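PDB 6LPI: acetolactate synthase isozyme 1 large subunit from Escherichia coli, which belongs to the thiamine diphosphate-dependent enzyme family and binds thiamine diphosphate, a magnesium ion and flavin-adenine dinucleotide. Local coordinates for residues Q61-T73 and T418-A432. Sequence-based numbering, arbitrary orientation.
Sequences QGAGFIAQGMART and TMGFGLPAAIGAALA. With TPP (thiamine diphosphate), chain J.
Phe65 packs against Thr418, Phe421 and Pro424, from its CB to CZ at the far end of the ring. Its CB lies 3.6 Å from Pro424 CG; with CG anti to the carbonyl carbon, the ring extends over the type II turn from Thr418 to Phe421. CD1 and CE1 meet Phe421 CD1, while CE2 and CZ approach the methyl CG2 of Thr418, CZ to 3.6 Å. Phe421 CA stands 4.2 Å from the Phe65 ring centroid, 3° off the normal, a CH-pi contact over the face. The Phe421 ring presents its edge to that face in an offset edge-to-face pair, planes at 82°. Beyond it, the guanidinium of Arg72 takes Phe421 CE1 over one face, while its NE and NH2 grip Gln68 OE1 side-on, the NE bond measuring 2.7 Å; NH2 also forms salt bridges with Asp97 and Asp101.

Farther along, Gly69 and Gly428 have no side chain to hold the backbones apart: Gly69 CA lies 3.4 Å from Ala425 O and Gly428 CA 3.3 Å from Ile66 O, both CA-H...O contacts. Ile66 fits as a knob among Pro424, Ile427, Gly428 and Leu431.

The axes approach to 6.3 Å and cross at -50°, joining the N- and C-terminal thiamine diphosphate-binding regions. Met419, in the turn, touches thiamine diphosphate. Helix 86-101 flanks Phe65, Gln68 and Thr418; strand 30-33 meets Ile66 and Met70, and strand 438-443 packs against Ala426, Ala429 and Ala430.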
loop_
_atom_site.group_PDB
_atom_site.type_symbol
_atom_site.label_atom_id
_atom_site.label_comp_id
_atom_site.label_asym_id
_atom_site.label_seq_id
_atom_site.Cartn_x
_atom_site.Cartn_y
_atom_site.Cartn_z
ATOM N N GLN B 61 4.536 4.543 -15.523
ATOM C CA GLN B 61 4.328 4.801 -14.102
ATOM C C GLN B 61 2.918 5.330 -13.864
ATOM O O GLN B 61 2.220 4.898 -12.931
ATOM C CB GLN B 61 5.339 5.816 -13.591
ATOM C CG GLN B 61 5.517 5.717 -12.099
ATOM C CD GLN B 61 6.203 6.902 -11.490
ATOM O OE1 GLN B 61 5.552 7.756 -10.878
ATOM N NE2 GLN B 61 7.520 6.974 -11.653
ATOM N N GLY B 62 2.467 6.232 -14.745
ATOM C CA GLY B 62 1.098 6.709 -14.685
ATOM C C GLY B 62 0.072 5.606 -14.866
ATOM O O GLY B 62 -0.909 5.548 -14.123
ATOM N N ALA B 63 0.276 4.723 -15.856
ATOM C CA ALA B 63 -0.635 3.586 -16.039
ATOM C C ALA B 63 -0.765 2.781 -14.759
ATOM O O ALA B 63 -1.876 2.427 -14.336
ATOM C CB ALA B 63 -0.146 2.670 -17.160
ATOM N N GLY B 64 0.373 2.502 -14.118
ATOM C CA GLY B 64 0.348 1.726 -12.896
ATOM C C GLY B 64 -0.353 2.443 -11.758
ATOM O O GLY B 64 -1.144 1.839 -11.033
ATOM N N PHE B 65 -0.100 3.744 -11.599
ATOM C CA PHE B 65 -0.756 4.436 -10.494
ATOM C C PHE B 65 -2.252 4.633 -10.757
ATOM O O PHE B 65 -3.038 4.678 -9.804
ATOM C CB PHE B 65 -0.065 5.768 -10.219
ATOM C CG PHE B 65 1.182 5.637 -9.398
ATOM C CD1 PHE B 65 1.161 4.960 -8.180
ATOM C CD2 PHE B 65 2.378 6.189 -9.830
ATOM C CE1 PHE B 65 2.300 4.842 -7.410
ATOM C CE2 PHE B 65 3.540 6.066 -9.062
ATOM C CZ PHE B 65 3.494 5.390 -7.855
ATOM N N ILE B 66 -2.668 4.739 -12.023
ATOM C CA ILE B 66 -4.099 4.775 -12.339
ATOM C C ILE B 66 -4.748 3.442 -11.992
ATOM O O ILE B 66 -5.840 3.383 -11.396
ATOM C CB ILE B 66 -4.322 5.135 -13.816
ATOM C CG1 ILE B 66 -3.948 6.584 -14.091
ATOM C CG2 ILE B 66 -5.778 4.919 -14.212
ATOM C CD1 ILE B 66 -3.950 6.861 -15.564
ATOM N N ALA B 67 -4.106 2.346 -12.401
ATOM C CA ALA B 67 -4.540 1.041 -11.921
ATOM C C ALA B 67 -4.610 1.041 -10.394
ATOM O O ALA B 67 -5.532 0.477 -9.798
ATOM C CB ALA B 67 -3.604 -0.051 -12.442
ATOM N N GLN B 68 -3.646 1.689 -9.748
ATOM C CA GLN B 68 -3.653 1.754 -8.296
ATOM C C GLN B 68 -4.862 2.511 -7.761
ATOM O O GLN B 68 -5.437 2.108 -6.753
ATOM C CB GLN B 68 -2.366 2.372 -7.790
ATOM C CG GLN B 68 -1.348 1.321 -7.401
ATOM C CD GLN B 68 -0.558 1.746 -6.167
ATOM O OE1 GLN B 68 -1.130 2.160 -5.145
ATOM N NE2 GLN B 68 0.759 1.702 -6.278
ATOM N N GLY B 69 -5.234 3.636 -8.382
ATOM C CA GLY B 69 -6.411 4.359 -7.922
ATOM C C GLY B 69 -7.682 3.539 -8.049
ATOM O O GLY B 69 -8.523 3.512 -7.135
ATOM N N MET B 70 -7.832 2.836 -9.174
ATOM C CA MET B 70 -8.960 1.920 -9.286
ATOM C C MET B 70 -8.932 0.931 -8.131
ATOM O O MET B 70 -9.879 0.867 -7.335
ATOM C CB MET B 70 -8.932 1.202 -10.633
ATOM C CG MET B 70 -9.032 2.172 -11.787
ATOM S SD MET B 70 -9.344 1.410 -13.367
ATOM C CE MET B 70 -10.169 -0.103 -12.862
ATOM N N ALA B 71 -7.796 0.219 -7.979
ATOM C CA ALA B 71 -7.665 -0.837 -6.978
ATOM C C ALA B 71 -7.852 -0.319 -5.556
ATOM O O ALA B 71 -8.489 -0.981 -4.727
ATOM C CB ALA B 71 -6.318 -1.527 -7.116
ATOM N N ARG B 72 -7.311 0.855 -5.244
ATOM C CA ARG B 72 -7.489 1.380 -3.904
ATOM C C ARG B 72 -8.917 1.814 -3.638
ATOM O O ARG B 72 -9.311 1.890 -2.475
ATOM C CB ARG B 72 -6.516 2.522 -3.638
ATOM C CG ARG B 72 -5.086 2.124 -3.794
ATOM C CD ARG B 72 -4.270 3.128 -3.072
ATOM N NE ARG B 72 -2.840 2.982 -3.290
ATOM C CZ ARG B 72 -1.939 3.316 -2.373
ATOM N NH1 ARG B 72 -2.350 3.793 -1.203
ATOM N NH2 ARG B 72 -0.639 3.186 -2.630
ATOM N N THR B 73 -9.724 2.063 -4.666
ATOM C CA THR B 73 -11.135 2.302 -4.345
ATOM C C THR B 73 -12.089 1.090 -4.454
ATOM O O THR B 73 -13.078 1.080 -3.717
ATOM C CB THR B 73 -11.704 3.428 -5.200
ATOM O OG1 THR B 73 -11.606 3.073 -6.583
ATOM C CG2 THR B 73 -10.959 4.746 -4.944
ATOM N N THR B 418 5.647 7.689 -2.536
ATOM C CA THR B 418 6.092 8.044 -3.881
ATOM C C THR B 418 5.590 9.441 -4.234
ATOM O O THR B 418 4.376 9.674 -4.267
ATOM C CB THR B 418 5.529 7.045 -4.899
ATOM O OG1 THR B 418 5.634 5.707 -4.401
ATOM C CG2 THR B 418 6.201 7.167 -6.239
ATOM N N MET B 419 6.505 10.363 -4.520
ATOM C CA MET B 419 6.061 11.575 -5.189
ATOM C C MET B 419 5.510 11.205 -6.547
ATOM O O MET B 419 6.011 10.285 -7.211
ATOM C CB MET B 419 7.177 12.613 -5.331
ATOM C CG MET B 419 7.747 13.071 -3.977
ATOM S SD MET B 419 9.138 14.211 -4.138
ATOM C CE MET B 419 8.411 15.290 -5.396
ATOM N N GLY B 420 4.419 11.872 -6.922
ATOM C CA GLY B 420 3.782 11.613 -8.193
ATOM C C GLY B 420 2.619 10.655 -8.126
ATOM O O GLY B 420 1.971 10.423 -9.150
ATOM N N PHE B 421 2.336 10.096 -6.951
ATOM C CA PHE B 421 1.229 9.155 -6.802
ATOM C C PHE B 421 -0.134 9.829 -7.033
ATOM O O PHE B 421 -1.020 9.269 -7.707
ATOM C CB PHE B 421 1.315 8.527 -5.410
ATOM C CG PHE B 421 0.050 7.858 -4.955
ATOM C CD1 PHE B 421 -0.153 6.503 -5.186
ATOM C CD2 PHE B 421 -0.937 8.573 -4.307
ATOM C CE1 PHE B 421 -1.316 5.883 -4.771
ATOM C CE2 PHE B 421 -2.092 7.959 -3.881
ATOM C CZ PHE B 421 -2.284 6.613 -4.106
ATOM N N GLY B 422 -0.303 11.040 -6.507
ATOM C CA GLY B 422 -1.579 11.725 -6.436
ATOM C C GLY B 422 -2.371 11.887 -7.718
ATOM O O GLY B 422 -3.525 11.464 -7.790
ATOM N N LEU B 423 -1.806 12.501 -8.749
ATOM C CA LEU B 423 -2.657 12.785 -9.901
ATOM C C LEU B 423 -3.090 11.502 -10.611
ATOM O O LEU B 423 -4.301 11.342 -10.868
ATOM C CB LEU B 423 -1.962 13.795 -10.821
ATOM C CG LEU B 423 -2.350 13.959 -12.286
ATOM C CD1 LEU B 423 -3.810 14.359 -12.419
ATOM C CD2 LEU B 423 -1.445 15.006 -12.918
ATOM N N PRO B 424 -2.199 10.549 -10.935
ATOM C CA PRO B 424 -2.695 9.319 -11.579
ATOM C C PRO B 424 -3.593 8.489 -10.683
ATOM O O PRO B 424 -4.553 7.879 -11.182
ATOM C CB PRO B 424 -1.414 8.583 -11.984
ATOM C CG PRO B 424 -0.346 9.201 -11.206
ATOM C CD PRO B 424 -0.732 10.606 -10.958
ATOM N N ALA B 425 -3.321 8.449 -9.374
ATOM C CA ALA B 425 -4.248 7.777 -8.466
ATOM C C ALA B 425 -5.635 8.408 -8.529
ATOM O O ALA B 425 -6.649 7.700 -8.580
ATOM C CB ALA B 425 -3.706 7.815 -7.043
ATOM N N ALA B 426 -5.704 9.738 -8.548
ATOM C CA ALA B 426 -6.996 10.398 -8.658
ATOM C C ALA B 426 -7.667 10.065 -9.982
ATOM O O ALA B 426 -8.888 9.868 -10.042
ATOM C CB ALA B 426 -6.827 11.912 -8.501
ATOM N N ILE B 427 -6.883 9.974 -11.054
ATOM C CA ILE B 427 -7.450 9.609 -12.347
ATOM C C ILE B 427 -8.106 8.230 -12.258
ATOM O O ILE B 427 -9.248 8.027 -12.707
ATOM C CB ILE B 427 -6.356 9.669 -13.427
ATOM C CG1 ILE B 427 -6.005 11.128 -13.691
ATOM C CG2 ILE B 427 -6.810 8.991 -14.706
ATOM C CD1 ILE B 427 -4.720 11.322 -14.422
ATOM N N GLY B 428 -7.402 7.272 -11.639
ATOM C CA GLY B 428 -7.975 5.946 -11.463
ATOM C C GLY B 428 -9.251 5.974 -10.639
ATOM O O GLY B 428 -10.268 5.381 -11.021
ATOM N N ALA B 429 -9.216 6.673 -9.501
ATOM C CA ALA B 429 -10.407 6.792 -8.662
ATOM C C ALA B 429 -11.589 7.370 -9.432
ATOM O O ALA B 429 -12.742 6.965 -9.215
ATOM C CB ALA B 429 -10.109 7.652 -7.434
ATOM N N ALA B 430 -11.336 8.375 -10.275
ATOM C CA ALA B 430 -12.403 8.942 -11.090
ATOM C C ALA B 430 -12.994 7.878 -11.993
ATOM O O ALA B 430 -14.214 7.680 -12.026
ATOM C CB ALA B 430 -11.876 10.111 -11.917
ATOM N N LEU B 431 -12.130 7.179 -12.741
ATOM C CA LEU B 431 -12.594 6.120 -13.637
ATOM C C LEU B 431 -13.383 5.042 -12.901
ATOM O O LEU B 431 -14.289 4.432 -13.487
ATOM C CB LEU B 431 -11.414 5.489 -14.366
ATOM C CG LEU B 431 -10.750 6.276 -15.492
ATOM C CD1 LEU B 431 -9.347 5.699 -15.782
ATOM C CD2 LEU B 431 -11.640 6.231 -16.741
ATOM N N ALA B 432 -13.026 4.747 -11.650
ATOM C CA ALA B 432 -13.725 3.689 -10.935
ATOM C C ALA B 432 -14.999 4.166 -10.273
ATOM O O ALA B 432 -15.853 3.339 -9.948
ATOM C CB ALA B 432 -12.807 3.067 -9.886
HETATM N "N1'" TPP J . 12.000 11.559 -4.892
HETATM C "C2'" TPP J . 10.828 10.833 -5.008
HETATM C CM2 TPP J . 10.417 10.220 -6.314
HETATM N "N3'" TPP J . 10.008 10.646 -3.924
HETATM C "C4'" TPP J . 10.346 11.151 -2.700
HETATM N "N4'" TPP J . 9.508 10.916 -1.691
HETATM C "C5'" TPP J . 11.526 11.887 -2.567
HETATM C "C6'" TPP J . 12.345 12.086 -3.675
HETATM C "C7'" TPP J . 11.913 12.500 -1.237
HETATM N N3 TPP J . 10.943 13.511 -0.913
HETATM C C2 TPP J . 9.863 13.274 -0.096
HETATM S S1 TPP J . 8.905 14.533 0.112
HETATM C C5 TPP J . 9.837 15.448 -0.839
HETATM C C4 TPP J . 10.923 14.789 -1.361
HETATM C CM4 TPP J . 11.905 15.458 -2.261
HETATM C C6 TPP J . 9.436 16.885 -1.070
HETATM C C7 TPP J . 7.987 17.007 -1.539
HETATM O O7 TPP J . 7.918 18.069 -2.467
HETATM P PA TPP J . 6.523 18.809 -2.801
HETATM O O1A TPP J . 5.790 18.122 -3.922
HETATM O O2A TPP J . 6.900 20.238 -3.146
HETATM O O3A TPP J . 5.589 18.708 -1.495
HETATM P PB TPP J . 5.608 19.800 -0.283
HETATM O O1B TPP J . 4.215 19.869 0.345
HETATM O O2B TPP J . 6.617 19.461 0.787
HETATM O O3B TPP J . 6.048 21.143 -0.829
#